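Local structure of Dps family DNA-binding stress response protein (Thermosynechococcus elongatus, 2C41) at residues R17-A22 and Q72-P77; L27-Y32 and E49-E54; A63-M68 and I126-L131; H114-I119 and D130-L135. The protein probably binds and oxidises iron as a twelve-subunit Dps cage of the ferritin-like superfamily, and may also bind DNA in the stress response. One frame throughout, in Å; residues are numbered along the deposited sequence.

Contact 1: residues R17-A22 and Q72-P77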
loop_
_atom_site.group_PDB
_atom_site.type_symbol
_atom_site.label_atom_id
_atom_site.label_comp_id
_atom_site.label_asym_id
_atom_site.label_seq_id
_atom_site.Cartn_x
_atom_site.Cartn_y
_atom_site.Cartn_z
ATOM N N ARG C 17 -22.914 -28.210 12.123
ATOM C CA ARG C 17 -24.150 -27.437 12.021
ATOM C C ARG C 17 -23.851 -25.955 11.787
ATOM O O ARG C 17 -24.449 -25.326 10.909
ATOM C CB ARG C 17 -25.012 -27.614 13.279
ATOM C CG ARG C 17 -26.276 -26.732 13.300
ATOM C CD ARG C 17 -27.254 -27.114 14.439
ATOM N NE ARG C 17 -26.574 -27.577 15.654
ATOM C CZ ARG C 17 -25.882 -26.804 16.495
ATOM N NH1 ARG C 17 -25.753 -25.501 16.272
ATOM N NH2 ARG C 17 -25.308 -27.348 17.568
ATOM N N GLU C 18 -22.924 -25.415 12.578
ATOM C CA GLU C 18 -22.559 -24.012 12.486
ATOM C C GLU C 18 -21.940 -23.695 11.118
ATOM O O GLU C 18 -22.280 -22.681 10.491
ATOM C CB GLU C 18 -21.619 -23.637 13.636
ATOM C CG GLU C 18 -22.296 -23.675 15.022
ATOM C CD GLU C 18 -23.045 -22.393 15.374
ATOM O OE1 GLU C 18 -23.116 -21.469 14.528
ATOM O OE2 GLU C 18 -23.565 -22.303 16.512
ATOM N N GLN C 19 -21.058 -24.577 10.654
ATOM C CA GLN C 19 -20.414 -24.400 9.347
ATOM C C GLN C 19 -21.462 -24.406 8.235
ATOM O O GLN C 19 -21.459 -23.538 7.368
ATOM C CB GLN C 19 -19.393 -25.505 9.087
ATOM C CG GLN C 19 -18.773 -25.433 7.688
ATOM C CD GLN C 19 -18.266 -26.768 7.192
ATOM O OE1 GLN C 19 -18.013 -26.939 5.997
ATOM N NE2 GLN C 19 -18.120 -27.720 8.094
ATOM N N ALA C 20 -22.354 -25.396 8.280
ATOM C CA ALA C 20 -23.447 -25.508 7.312
ATOM C C ALA C 20 -24.322 -24.255 7.320
ATOM O O ALA C 20 -24.685 -23.756 6.254
ATOM C CB ALA C 20 -24.298 -26.769 7.596
ATOM N N ASN C 21 -24.627 -23.745 8.519
ATOM C CA ASN C 21 -25.386 -22.500 8.665
ATOM C C ASN C 21 -24.684 -21.304 8.027
ATOM O O ASN C 21 -25.330 -20.466 7.403
ATOM C CB ASN C 21 -25.717 -22.191 10.131
ATOM C CG ASN C 21 -26.822 -23.080 10.690
ATOM O OD1 ASN C 21 -27.028 -23.140 11.908
ATOM N ND2 ASN C 21 -27.538 -23.762 9.813
ATOM N N ALA C 22 -23.361 -21.237 8.173
ATOM C CA ALA C 22 -22.587 -20.151 7.565
ATOM C C ALA C 22 -22.702 -20.194 6.037
ATOM O O ALA C 22 -22.866 -19.156 5.382
ATOM C CB ALA C 22 -21.136 -20.219 7.999
ATOM N N GLN C 72 -13.755 -34.012 10.951
ATOM C CA GLN C 72 -13.926 -33.553 9.579
ATOM C C GLN C 72 -15.076 -32.556 9.501
ATOM O O GLN C 72 -16.097 -32.727 10.182
ATOM C CB GLN C 72 -14.249 -34.732 8.663
ATOM C CG GLN C 72 -13.077 -35.684 8.419
ATOM C CD GLN C 72 -13.308 -36.582 7.225
ATOM O OE1 GLN C 72 -12.367 -37.114 6.642
ATOM N NE2 GLN C 72 -14.566 -36.751 6.848
ATOM N N PRO C 73 -14.941 -31.540 8.635
ATOM C CA PRO C 73 -16.043 -30.609 8.445
ATOM C C PRO C 73 -17.102 -31.211 7.522
ATOM O O PRO C 73 -16.889 -32.277 6.947
ATOM C CB PRO C 73 -15.371 -29.426 7.745
ATOM C CG PRO C 73 -14.285 -30.062 6.935
ATOM C CD PRO C 73 -13.792 -31.223 7.761
ATOM N N VAL C 74 -18.241 -30.537 7.391
ATOM C CA VAL C 74 -19.151 -30.831 6.296
ATOM C C VAL C 74 -18.359 -30.480 5.036
ATOM O O VAL C 74 -17.622 -29.489 5.026
ATOM C CB VAL C 74 -20.442 -29.993 6.378
ATOM C CG1 VAL C 74 -21.394 -30.367 5.250
ATOM C CG2 VAL C 74 -21.130 -30.201 7.746
ATOM N N ALA C 75 -18.482 -31.290 3.987
ATOM C CA ALA C 75 -17.699 -31.044 2.765
ATOM C C ALA C 75 -18.435 -31.384 1.468
ATOM O O ALA C 75 -18.290 -30.685 0.468
ATOM C CB ALA C 75 -16.371 -31.787 2.837
ATOM N N ASP C 76 -19.220 -32.460 1.478
ATOM C CA ASP C 76 -20.027 -32.801 0.301
ATOM C C ASP C 76 -21.110 -31.732 0.119
ATOM O O ASP C 76 -21.899 -31.510 1.027
ATOM C CB ASP C 76 -20.694 -34.178 0.455
ATOM C CG ASP C 76 -19.694 -35.328 0.574
ATOM O OD1 ASP C 76 -20.165 -36.493 0.673
ATOM O OD2 ASP C 76 -18.458 -35.105 0.581
ATOM N N PRO C 77 -21.145 -31.052 -1.042
ATOM C CA PRO C 77 -22.178 -30.026 -1.239
ATOM C C PRO C 77 -23.613 -30.471 -0.938
ATOM O O PRO C 77 -24.403 -29.666 -0.438
ATOM C CB PRO C 77 -22.030 -29.678 -2.719
ATOM C CG PRO C 77 -20.571 -29.861 -2.965
ATOM C CD PRO C 77 -20.239 -31.124 -2.205
#
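Gln-19 projects from the regular helical turn 17-22 towards the loop residues Pro-73 and Val-74, which run past in extended conformation. The helix is documented by the backbone bond from Asn-21 N to Arg-17 O at 2.9 Å. The loop forms no regular helix or strand; Pro-73 and Val-74 keep it stretched, with psi 172° and 140°, before the chain turns at Ala-75. One side chain thus meets a peptide backbone. Gln-19 has CG opposite its own nitrogen (chi1 175°) and the rest of the chain drawn out, so its amide lies alongside the backbone of Val-74. As modelled, Gln-19 OE1 is 2.8 Å from Val-74 O and Gln-19 NE2 is 2.9 Å from Val-74 N. Oxygen facing oxygen and nitrogen facing nitrogen suggest that the amide is turned end for end in the model; reversed, both pairs may be hydrogen bonds. Pro-73 and the side chain of Val-74 border the amide end of Gln-19, the proline ring and the glutamine chain crossing at a slant. Val-74 also packs on Tyr-80 and Val-83, and Pro-73 on Ala-63 and Leu-67. Further along, Asp-76 forms a salt bridge to Lys-31 of a second subunit, so the loop continues into a subunit interface. The arrangement is that of the long connection between the second and third long helices (41-68 and 95-122) of a ferritin-like bundle, laid over the first helix and carrying the short helix characteristic of Dps proteins, here 80-83.

Contact 2: residues L27-Y32 and E49-E54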
loop_
_atom_site.group_PDB
_atom_site.type_symbol
_atom_site.label_atom_id
_atom_site.label_comp_id
_atom_site.label_asym_id
_atom_site.label_seq_id
_atom_site.Cartn_x
_atom_site.Cartn_y
_atom_site.Cartn_z
ATOM N N LEU C 27 -25.116 -17.859 1.195
ATOM C CA LEU C 27 -25.853 -17.982 -0.060
ATOM C C LEU C 27 -27.169 -17.196 -0.024
ATOM O O LEU C 27 -27.555 -16.596 -1.031
ATOM C CB LEU C 27 -26.073 -19.449 -0.431
ATOM C CG LEU C 27 -24.803 -20.246 -0.768
ATOM C CD1 LEU C 27 -25.137 -21.721 -0.910
ATOM C CD2 LEU C 27 -24.114 -19.705 -2.025
ATOM N N ASN C 28 -27.832 -17.181 1.136
ATOM C CA ASN C 28 -28.988 -16.290 1.333
ATOM C C ASN C 28 -28.619 -14.828 1.099
ATOM O O ASN C 28 -29.332 -14.110 0.408
ATOM C CB ASN C 28 -29.576 -16.430 2.741
ATOM C CG ASN C 28 -30.399 -17.687 2.925
ATOM O OD1 ASN C 28 -30.867 -17.969 4.038
ATOM N ND2 ASN C 28 -30.595 -18.439 1.860
ATOM N N TYR C 29 -27.512 -14.384 1.696
ATOM C CA TYR C 29 -27.040 -13.003 1.502
ATOM C C TYR C 29 -26.800 -12.660 0.039
ATOM O O TYR C 29 -27.102 -11.547 -0.401
ATOM C CB TYR C 29 -25.804 -12.699 2.346
ATOM C CG TYR C 29 -26.124 -12.034 3.674
ATOM C CD1 TYR C 29 -26.834 -10.827 3.713
ATOM C CD2 TYR C 29 -25.711 -12.598 4.883
ATOM C CE1 TYR C 29 -27.127 -10.194 4.920
ATOM C CE2 TYR C 29 -25.996 -11.972 6.106
ATOM C CZ TYR C 29 -26.702 -10.777 6.112
ATOM O OH TYR C 29 -26.991 -10.147 7.296
ATOM N N LYS C 30 -26.266 -13.621 -0.715
ATOM C CA LYS C 30 -26.050 -13.416 -2.140
ATOM C C LYS C 30 -27.385 -13.237 -2.868
ATOM O O LYS C 30 -27.510 -12.357 -3.724
ATOM C CB LYS C 30 -25.211 -14.544 -2.751
ATOM C CG LYS C 30 -23.728 -14.517 -2.342
ATOM C CD LYS C 30 -23.075 -13.128 -2.485
ATOM C CE LYS C 30 -22.983 -12.681 -3.948
ATOM N NZ LYS C 30 -21.886 -11.696 -4.190
ATOM N N LYS C 31 -28.385 -14.046 -2.511
ATOM C CA LYS C 31 -29.725 -13.851 -3.065
ATOM C C LYS C 31 -30.211 -12.422 -2.819
ATOM O O LYS C 31 -30.655 -11.748 -3.754
ATOM C CB LYS C 31 -30.718 -14.869 -2.506
ATOM C CG LYS C 31 -32.167 -14.546 -2.829
ATOM C CD LYS C 31 -33.071 -15.671 -2.383
ATOM C CE LYS C 31 -34.535 -15.373 -2.726
ATOM N NZ LYS C 31 -35.415 -16.407 -2.109
ATOM N N TYR C 32 -30.107 -11.948 -1.577
ATOM C CA TYR C 32 -30.569 -10.603 -1.248
ATOM C C TYR C 32 -29.783 -9.546 -2.038
ATOM O O TYR C 32 -30.368 -8.634 -2.611
ATOM C CB TYR C 32 -30.508 -10.327 0.262
ATOM C CG TYR C 32 -31.061 -11.438 1.142
ATOM C CD1 TYR C 32 -32.159 -12.215 0.738
ATOM C CD2 TYR C 32 -30.506 -11.686 2.397
ATOM C CE1 TYR C 32 -32.670 -13.239 1.564
ATOM C CE2 TYR C 32 -31.003 -12.695 3.222
ATOM C CZ TYR C 32 -32.078 -13.464 2.804
ATOM O OH TYR C 32 -32.546 -14.455 3.629
ATOM N N GLU C 49 -23.873 -7.416 0.506
ATOM C CA GLU C 49 -22.535 -7.886 0.153
ATOM C C GLU C 49 -21.592 -7.813 1.354
ATOM O O GLU C 49 -20.823 -8.736 1.604
ATOM C CB GLU C 49 -21.983 -7.100 -1.044
ATOM C CG GLU C 49 -20.648 -7.640 -1.556
ATOM C CD GLU C 49 -20.749 -8.966 -2.322
ATOM O OE1 GLU C 49 -21.818 -9.618 -2.362
ATOM O OE2 GLU C 49 -19.721 -9.370 -2.893
ATOM N N GLU C 50 -21.675 -6.716 2.109
ATOM C CA GLU C 50 -20.783 -6.500 3.243
ATOM C C GLU C 50 -21.021 -7.526 4.341
ATOM O O GLU C 50 -20.083 -8.186 4.803
ATOM C CB GLU C 50 -20.945 -5.078 3.776
ATOM C CG GLU C 50 -20.357 -4.037 2.846
ATOM C CD GLU C 50 -20.860 -2.634 3.126
ATOM O OE1 GLU C 50 -21.891 -2.473 3.822
ATOM O OE2 GLU C 50 -20.232 -1.692 2.615
ATOM N N GLN C 51 -22.284 -7.689 4.731
ATOM C CA GLN C 51 -22.617 -8.656 5.780
ATOM C C GLN C 51 -22.428 -10.082 5.264
ATOM O O GLN C 51 -21.905 -10.941 5.978
ATOM C CB GLN C 51 -24.006 -8.372 6.373
ATOM C CG GLN C 51 -24.093 -6.912 6.864
ATOM C CD GLN C 51 -25.188 -6.626 7.889
ATOM O OE1 GLN C 51 -25.063 -5.680 8.656
ATOM N NE2 GLN C 51 -26.252 -7.413 7.897
ATOM N N GLY C 52 -22.769 -10.306 3.998
ATOM C CA GLY C 52 -22.516 -11.595 3.351
ATOM C C GLY C 52 -21.047 -11.980 3.379
ATOM O O GLY C 52 -20.712 -13.139 3.632
ATOM N N SER C 53 -20.171 -11.011 3.121
ATOM C CA SER C 53 -18.720 -11.256 3.145
ATOM C C SER C 53 -18.203 -11.630 4.525
ATOM O O SER C 53 -17.285 -12.440 4.645
ATOM C CB SER C 53 -17.953 -10.041 2.621
ATOM O OG SER C 53 -18.105 -9.956 1.220
ATOM N N GLU C 54 -18.777 -11.022 5.563
ATOM C CA GLU C 54 -18.401 -11.340 6.934
ATOM C C GLU C 54 -18.852 -12.735 7.343
ATOM O O GLU C 54 -18.103 -13.463 7.987
ATOM C CB GLU C 54 -18.919 -10.281 7.897
ATOM C CG GLU C 54 -18.169 -8.959 7.739
ATOM C CD GLU C 54 -18.516 -7.966 8.824
ATOM O OE1 GLU C 54 -17.576 -7.471 9.482
ATOM O OE2 GLU C 54 -19.720 -7.694 9.027
HETATM O O HOH W 1 -19.149 -11.080 -4.710
#
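The ring of Tyr-29 lies with one face over the backbone at Gln-51 and Gly-52, where Gly-52 N stands 3.7 Å above the ring plane, displaced towards the rim. At the phenol end the amide of Gln-51 is turned 87° from the ring, almost perpendicular. Gln-51 NE2 donates to Tyr-29 OH along a bent path of 137°; the position of that hydroxyl is less certain, and the bond carries corresponding doubt. This is the antiparallel pairing of the first two helices of the ferritin-like four-helix bundle: the segment axes approach to 8.8 Å with an angle of 168°. The closest backbone passage is at Gly-52, whose CA lies 5.1 Å from Tyr-29 CA. Having no side chain, Gly-52 leaves room for Tyr-29 CB to rest 3.6 Å from Gly-52 CA. Leu-146 of the last helix packs on both Tyr-29 and Gln-51, placing the aromatic group inside the bundle. The other flank is ionic. Lys-30 folds back at its second and third torsions, and Glu-49 bends at its second, bringing their charged ends together although neither leaves its backbone aimed at the other helix. Lys-30 NZ also pairs with Asp-60 of a second subunit, linking this flank to the interface. Within the pair, Lys-30 NZ reaches Glu-49 OE1 at 2.8 Å on its syn lone pair, while a water donates to Glu-49 OE2 at 2.6 Å and accepts a weak bond from Lys-30 NZ.

Contact 3: residues A63-M68 and I126-L131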
loop_
_atom_site.group_PDB
_atom_site.type_symbol
_atom_site.label_atom_id
_atom_site.label_comp_id
_atom_site.label_asym_id
_atom_site.label_seq_id
_atom_site.Cartn_x
_atom_site.Cartn_y
_atom_site.Cartn_z
ATOM N N ALA C 63 -15.085 -24.662 9.452
ATOM C CA ALA C 63 -14.698 -25.915 8.818
ATOM C C ALA C 63 -13.346 -26.390 9.326
ATOM O O ALA C 63 -13.198 -27.537 9.741
ATOM C CB ALA C 63 -14.674 -25.760 7.304
ATOM N N GLU C 64 -12.362 -25.497 9.324
ATOM C CA GLU C 64 -11.018 -25.892 9.743
ATOM C C GLU C 64 -10.917 -26.162 11.247
ATOM O O GLU C 64 -10.060 -26.938 11.683
ATOM C CB GLU C 64 -9.973 -24.905 9.223
ATOM C CG GLU C 64 -10.018 -24.819 7.686
ATOM C CD GLU C 64 -8.713 -24.420 7.051
ATOM O OE1 GLU C 64 -7.927 -23.666 7.680
ATOM O OE2 GLU C 64 -8.489 -24.862 5.905
ATOM N N ARG C 65 -11.818 -25.567 12.034
ATOM C CA ARG C 65 -11.876 -25.886 13.465
ATOM C C ARG C 65 -12.109 -27.388 13.677
ATOM O O ARG C 65 -11.476 -27.999 14.540
ATOM C CB ARG C 65 -12.941 -25.057 14.194
ATOM C CG ARG C 65 -12.859 -25.163 15.735
ATOM C CD ARG C 65 -11.616 -24.447 16.312
ATOM N NE ARG C 65 -11.366 -24.843 17.705
ATOM C CZ ARG C 65 -10.176 -24.791 18.300
ATOM N NH1 ARG C 65 -10.040 -25.194 19.563
ATOM N NH2 ARG C 65 -9.114 -24.340 17.638
ATOM N N SER C 66 -12.994 -27.978 12.870
ATOM C CA SER C 66 -13.232 -29.426 12.931
ATOM C C SER C 66 -11.950 -30.223 12.684
ATOM O O SER C 66 -11.662 -31.188 13.400
ATOM C CB SER C 66 -14.319 -29.846 11.946
ATOM O OG SER C 66 -15.583 -29.366 12.363
ATOM N N LEU C 67 -11.188 -29.824 11.668
ATOM C CA LEU C 67 -9.906 -30.466 11.359
ATOM C C LEU C 67 -8.898 -30.342 12.501
ATOM O O LEU C 67 -8.163 -31.284 12.790
ATOM C CB LEU C 67 -9.290 -29.880 10.085
ATOM C CG LEU C 67 -9.758 -30.254 8.670
ATOM C CD1 LEU C 67 -10.192 -31.705 8.512
ATOM C CD2 LEU C 67 -10.821 -29.326 8.189
ATOM N N MET C 68 -8.877 -29.177 13.154
ATOM C CA MET C 68 -7.960 -28.936 14.269
ATOM C C MET C 68 -8.291 -29.778 15.501
ATOM O O MET C 68 -7.450 -29.949 16.401
ATOM C CB MET C 68 -7.935 -27.451 14.625
ATOM C CG MET C 68 -7.300 -26.604 13.549
ATOM S SD MET C 68 -7.449 -24.838 13.898
ATOM C CE MET C 68 -7.982 -24.302 12.300
ATOM N N ILE C 126 -11.539 -24.504 25.024
ATOM C CA ILE C 126 -11.512 -23.041 25.134
ATOM C C ILE C 126 -11.405 -22.347 23.768
ATOM O O ILE C 126 -11.970 -21.276 23.567
ATOM C CB ILE C 126 -10.412 -22.524 26.132
ATOM C CG1 ILE C 126 -8.995 -22.873 25.640
ATOM C CG2 ILE C 126 -10.682 -23.068 27.554
ATOM C CD1 ILE C 126 -7.870 -22.360 26.528
ATOM N N GLY C 127 -10.693 -22.972 22.834
ATOM C CA GLY C 127 -10.536 -22.418 21.485
ATOM C C GLY C 127 -11.858 -22.336 20.738
ATOM O O GLY C 127 -12.181 -21.307 20.154
ATOM N N THR C 128 -12.620 -23.424 20.751
ATOM C CA THR C 128 -13.907 -23.452 20.062
ATOM C C THR C 128 -14.919 -22.525 20.730
ATOM O O THR C 128 -15.682 -21.847 20.035
ATOM C CB THR C 128 -14.459 -24.874 19.956
ATOM O OG1 THR C 128 -13.549 -25.667 19.196
ATOM C CG2 THR C 128 -15.825 -24.885 19.285
ATOM N N ALA C 129 -14.915 -22.477 22.065
ATOM C CA ALA C 129 -15.771 -21.520 22.781
ATOM C C ALA C 129 -15.430 -20.091 22.351
ATOM O O ALA C 129 -16.316 -19.271 22.112
ATOM C CB ALA C 129 -15.628 -21.672 24.291
ATOM N N ASP C 130 -14.133 -19.810 22.220
ATOM C CA ASP C 130 -13.665 -18.488 21.805
ATOM C C ASP C 130 -14.111 -18.157 20.382
ATOM O O ASP C 130 -14.541 -17.039 20.114
ATOM C CB ASP C 130 -12.138 -18.382 21.908
ATOM C CG ASP C 130 -11.625 -17.029 21.468
ATOM O OD1 ASP C 130 -11.894 -16.032 22.172
ATOM O OD2 ASP C 130 -10.990 -16.956 20.398
ATOM N N LEU C 131 -14.010 -19.133 19.484
ATOM C CA LEU C 131 -14.433 -18.962 18.104
ATOM C C LEU C 131 -15.902 -18.536 18.058
ATOM O O LEU C 131 -16.240 -17.530 17.435
ATOM C CB LEU C 131 -14.202 -20.253 17.302
ATOM C CG LEU C 131 -14.594 -20.246 15.821
ATOM C CD1 LEU C 131 -13.911 -19.116 15.061
ATOM C CD2 LEU C 131 -14.280 -21.596 15.186
#
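Arg-65 reaches across to Gly-127, Thr-128 and Leu-131. The two helical segments run antiparallel at 174°, but their axes stay 11.3 Å apart, a separation bridged mainly by the long side chain of Arg-65. Arg-65 starts with CG opposite its backbone nitrogen (chi1 -169°), which carries the chain outward from its helix, and a single kink at chi2 then swings the guanidinium alongside the first turn of 126-131. There Arg-65 NE donates to Thr-128 OG1 at 2.8 Å. The bond is nearly straight, 177° at the hydrogen, and the hydroxyl lies practically in the guanidinium plane, so the N-H of Arg-65 NE points directly at the hydroxyl oxygen. Thr-128 presents OG1 on the side of its own backbone nitrogen, leaving CG2 opposite that nitrogen. The same hydroxyl is hydrogen-bonded to Asp-125 OD2, and Asp-125 OD1 takes a salt bridge from Arg-65 NH1; one carboxylate therefore secures both partners and should limit rotation of the guanidinium. Gly-127 comes in over one face of this group, its CA 3.4 Å from Arg-65 NH1. The aliphatic part is used as well: Leu-131 CD2 touches Arg-65 CB at 3.8 Å, the two chains running alongside each other with opposite sense. The remaining nitrogen, Arg-65 NH2, bonds to Gln-140 of another subunit, which extends the buried polar network across the interface. The whole joins the end of the second helix to the start of the last in a ferritin-like four-helix bundle, where the bundle borders a neighbouring subunit of the twelve-chain assembly.

Contact 4: residues H114-I119 and D130-L135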
loop_
_atom_site.group_PDB
_atom_site.type_symbol
_atom_site.label_atom_id
_atom_site.label_comp_id
_atom_site.label_asym_id
_atom_site.label_seq_id
_atom_site.Cartn_x
_atom_site.Cartn_y
_atom_site.Cartn_z
ATOM N N HIS C 114 -24.471 -19.271 21.252
ATOM C CA HIS C 114 -24.410 -19.208 22.716
ATOM C C HIS C 114 -24.491 -20.621 23.307
ATOM O O HIS C 114 -23.725 -20.972 24.206
ATOM C CB HIS C 114 -25.508 -18.303 23.281
ATOM C CG HIS C 114 -25.206 -16.839 23.164
ATOM N ND1 HIS C 114 -25.407 -16.126 22.002
ATOM C CD2 HIS C 114 -24.727 -15.953 24.072
ATOM C CE1 HIS C 114 -25.057 -14.864 22.196
ATOM N NE2 HIS C 114 -24.632 -14.735 23.442
ATOM N N GLN C 115 -25.411 -21.426 22.791
ATOM C CA GLN C 115 -25.550 -22.821 23.233
ATOM C C GLN C 115 -24.278 -23.624 22.949
ATOM O O GLN C 115 -23.793 -24.372 23.811
ATOM C CB GLN C 115 -26.765 -23.478 22.573
ATOM C CG GLN C 115 -28.083 -22.892 23.056
ATOM C CD GLN C 115 -29.308 -23.418 22.328
ATOM O OE1 GLN C 115 -30.402 -23.433 22.898
ATOM N NE2 GLN C 115 -29.150 -23.823 21.065
ATOM N N ASP C 116 -23.734 -23.441 21.750
ATOM C CA ASP C 116 -22.553 -24.180 21.315
ATOM C C ASP C 116 -21.276 -23.744 22.037
ATOM O O ASP C 116 -20.394 -24.571 22.296
ATOM C CB ASP C 116 -22.396 -24.074 19.801
ATOM C CG ASP C 116 -23.542 -24.730 19.048
ATOM O OD1 ASP C 116 -23.717 -24.405 17.860
ATOM O OD2 ASP C 116 -24.268 -25.571 19.632
ATOM N N ALA C 117 -21.188 -22.459 22.383
ATOM C CA ALA C 117 -20.081 -21.975 23.209
ATOM C C ALA C 117 -20.117 -22.649 24.584
ATOM O O ALA C 117 -19.076 -23.018 25.126
ATOM C CB ALA C 117 -20.121 -20.452 23.349
ATOM N N GLU C 118 -21.321 -22.819 25.133
ATOM C CA GLU C 118 -21.471 -23.463 26.436
ATOM C C GLU C 118 -21.028 -24.925 26.368
ATOM O O GLU C 118 -20.344 -25.396 27.274
ATOM C CB GLU C 118 -22.907 -23.347 26.986
ATOM C CG GLU C 118 -22.964 -23.591 28.507
ATOM C CD GLU C 118 -24.362 -23.527 29.115
ATOM O OE1 GLU C 118 -24.514 -23.977 30.279
ATOM O OE2 GLU C 118 -25.306 -23.032 28.457
ATOM N N ILE C 119 -21.413 -25.616 25.293
ATOM C CA ILE C 119 -21.008 -27.005 25.070
ATOM C C ILE C 119 -19.484 -27.108 24.978
ATOM O O ILE C 119 -18.867 -27.947 25.640
ATOM C CB ILE C 119 -21.667 -27.607 23.812
ATOM C CG1 ILE C 119 -23.180 -27.767 24.039
ATOM C CG2 ILE C 119 -21.032 -28.970 23.475
ATOM C CD1 ILE C 119 -23.993 -27.933 22.765
ATOM N N ASP C 130 -14.133 -19.810 22.220
ATOM C CA ASP C 130 -13.665 -18.488 21.805
ATOM C C ASP C 130 -14.111 -18.157 20.382
ATOM O O ASP C 130 -14.541 -17.039 20.114
ATOM C CB ASP C 130 -12.138 -18.382 21.908
ATOM C CG ASP C 130 -11.625 -17.029 21.468
ATOM O OD1 ASP C 130 -11.894 -16.032 22.172
ATOM O OD2 ASP C 130 -10.990 -16.956 20.398
ATOM N N LEU C 131 -14.010 -19.133 19.484
ATOM C CA LEU C 131 -14.433 -18.962 18.104
ATOM C C LEU C 131 -15.902 -18.536 18.058
ATOM O O LEU C 131 -16.240 -17.530 17.435
ATOM C CB LEU C 131 -14.202 -20.253 17.302
ATOM C CG LEU C 131 -14.594 -20.246 15.821
ATOM C CD1 LEU C 131 -13.911 -19.116 15.061
ATOM C CD2 LEU C 131 -14.280 -21.596 15.186
ATOM N N TYR C 132 -16.764 -19.282 18.749
ATOM C CA TYR C 132 -18.185 -18.944 18.794
ATOM C C TYR C 132 -18.432 -17.579 19.434
ATOM O O TYR C 132 -19.316 -16.829 19.003
ATOM C CB TYR C 132 -18.973 -20.022 19.551
ATOM C CG TYR C 132 -19.123 -21.330 18.801
ATOM C CD1 TYR C 132 -18.986 -22.554 19.461
ATOM C CD2 TYR C 132 -19.410 -21.348 17.430
ATOM C CE1 TYR C 132 -19.122 -23.754 18.778
ATOM C CE2 TYR C 132 -19.549 -22.544 16.739
ATOM C CZ TYR C 132 -19.406 -23.742 17.422
ATOM O OH TYR C 132 -19.567 -24.917 16.737
ATOM N N THR C 133 -17.648 -17.276 20.468
ATOM C CA THR C 133 -17.773 -16.014 21.207
ATOM C C THR C 133 -17.427 -14.813 20.322
ATOM O O THR C 133 -18.094 -13.779 20.383
ATOM C CB THR C 133 -16.922 -16.029 22.474
ATOM O OG1 THR C 133 -17.400 -17.063 23.345
ATOM C CG2 THR C 133 -17.001 -14.686 23.217
ATOM N N ARG C 134 -16.393 -14.961 19.497
ATOM C CA ARG C 134 -16.018 -13.911 18.540
ATOM C C ARG C 134 -17.050 -13.781 17.415
ATOM O O ARG C 134 -17.531 -12.681 17.114
ATOM C CB ARG C 134 -14.618 -14.181 17.970
ATOM C CG ARG C 134 -14.211 -13.236 16.828
ATOM C CD ARG C 134 -12.718 -13.290 16.529
ATOM N NE ARG C 134 -12.228 -14.650 16.295
ATOM C CZ ARG C 134 -12.337 -15.324 15.146
ATOM N NH1 ARG C 134 -11.844 -16.556 15.065
ATOM N NH2 ARG C 134 -12.918 -14.778 14.076
ATOM N N LEU C 135 -17.385 -14.908 16.793
ATOM C CA LEU C 135 -18.278 -14.893 15.636
ATOM C C LEU C 135 -19.678 -14.388 15.966
ATOM O O LEU C 135 -20.298 -13.691 15.160
ATOM C CB LEU C 135 -18.352 -16.272 14.967
ATOM C CG LEU C 135 -17.058 -16.845 14.356
ATOM C CD1 LEU C 135 -17.391 -18.098 13.537
ATOM C CD2 LEU C 135 -16.314 -15.801 13.516
#
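Tyr-132 lays its ring against Asp-116 and Ala-117 where two antiparallel helices, related by 158°, bring their axes within 8.7 Å. At the start of 130-135, Asp-130 packs on the Asp-130 of a neighbouring subunit. Tyr-132, two residues on, carries the contact. Its CG stands opposite the carbonyl carbon (chi1 -72°), which sends the ring across to the other helix. Asp-116 CB sits over one face, 3.9 Å from the Tyr-132 ring centroid and 28° off the ring normal, a CH-pi interaction. The nearest ring atom, Tyr-132 CE1, is 3.4 Å from Asp-116 CB. Closer to the backbone, Tyr-132 CD1 lies 3.7 Å from Ala-117 N, and Tyr-132 CB packs on Ala-117 CB at 4.0 Å. Thr-133 adds a lighter touch, its OG1 4.3 Å from Ala-117 CB; that hydroxyl is engaged by Ala-129 O, one turn back. Beyond it, Arg-134 and Leu-135 turn to helix 41-68. Such close packing of the last two long helices, 95-122 and 126-149, belongs to the ferritin-like bundle. Across these segments the chemistry is mainly carbon on carbon and carbon on ring, with the polar ends served elsewhere: Tyr-132 OH bonds to Thr-14, and Asp-116 OD1 forms a salt bridge to Arg-17. Because Glu-18 also crowds Asp-116 OD1, a raised proton affinity of the acid pair is conceivable, probably moderated by Arg-17.

In the fold
All four contacts are largely buried, with Glu-49 of contact 2 the one partly exposed residue bearing a substantial share. Contacts 2, 3 and 4 pair antiparallel helices, whereas contact 1 sets a loop on helix 6-35. That helix also serves contact 2, about 17 Å away between centres; contact 2 shares helix 41-68 with contact 3. Contacts 3 and 4 use the same end of helix 126-149, their centres about 10 Å apart. The chemistry differs with the spacing here: the wide pair of contact 3 is bridged by an arginine, the tighter pairs of contacts 2 and 4 by tyrosine rings, with charges on one flank of contact 2. Pro-73 on Ala-63 joins contacts 1 and 3, Arg-17 to Asp-116 contacts 1 and 4.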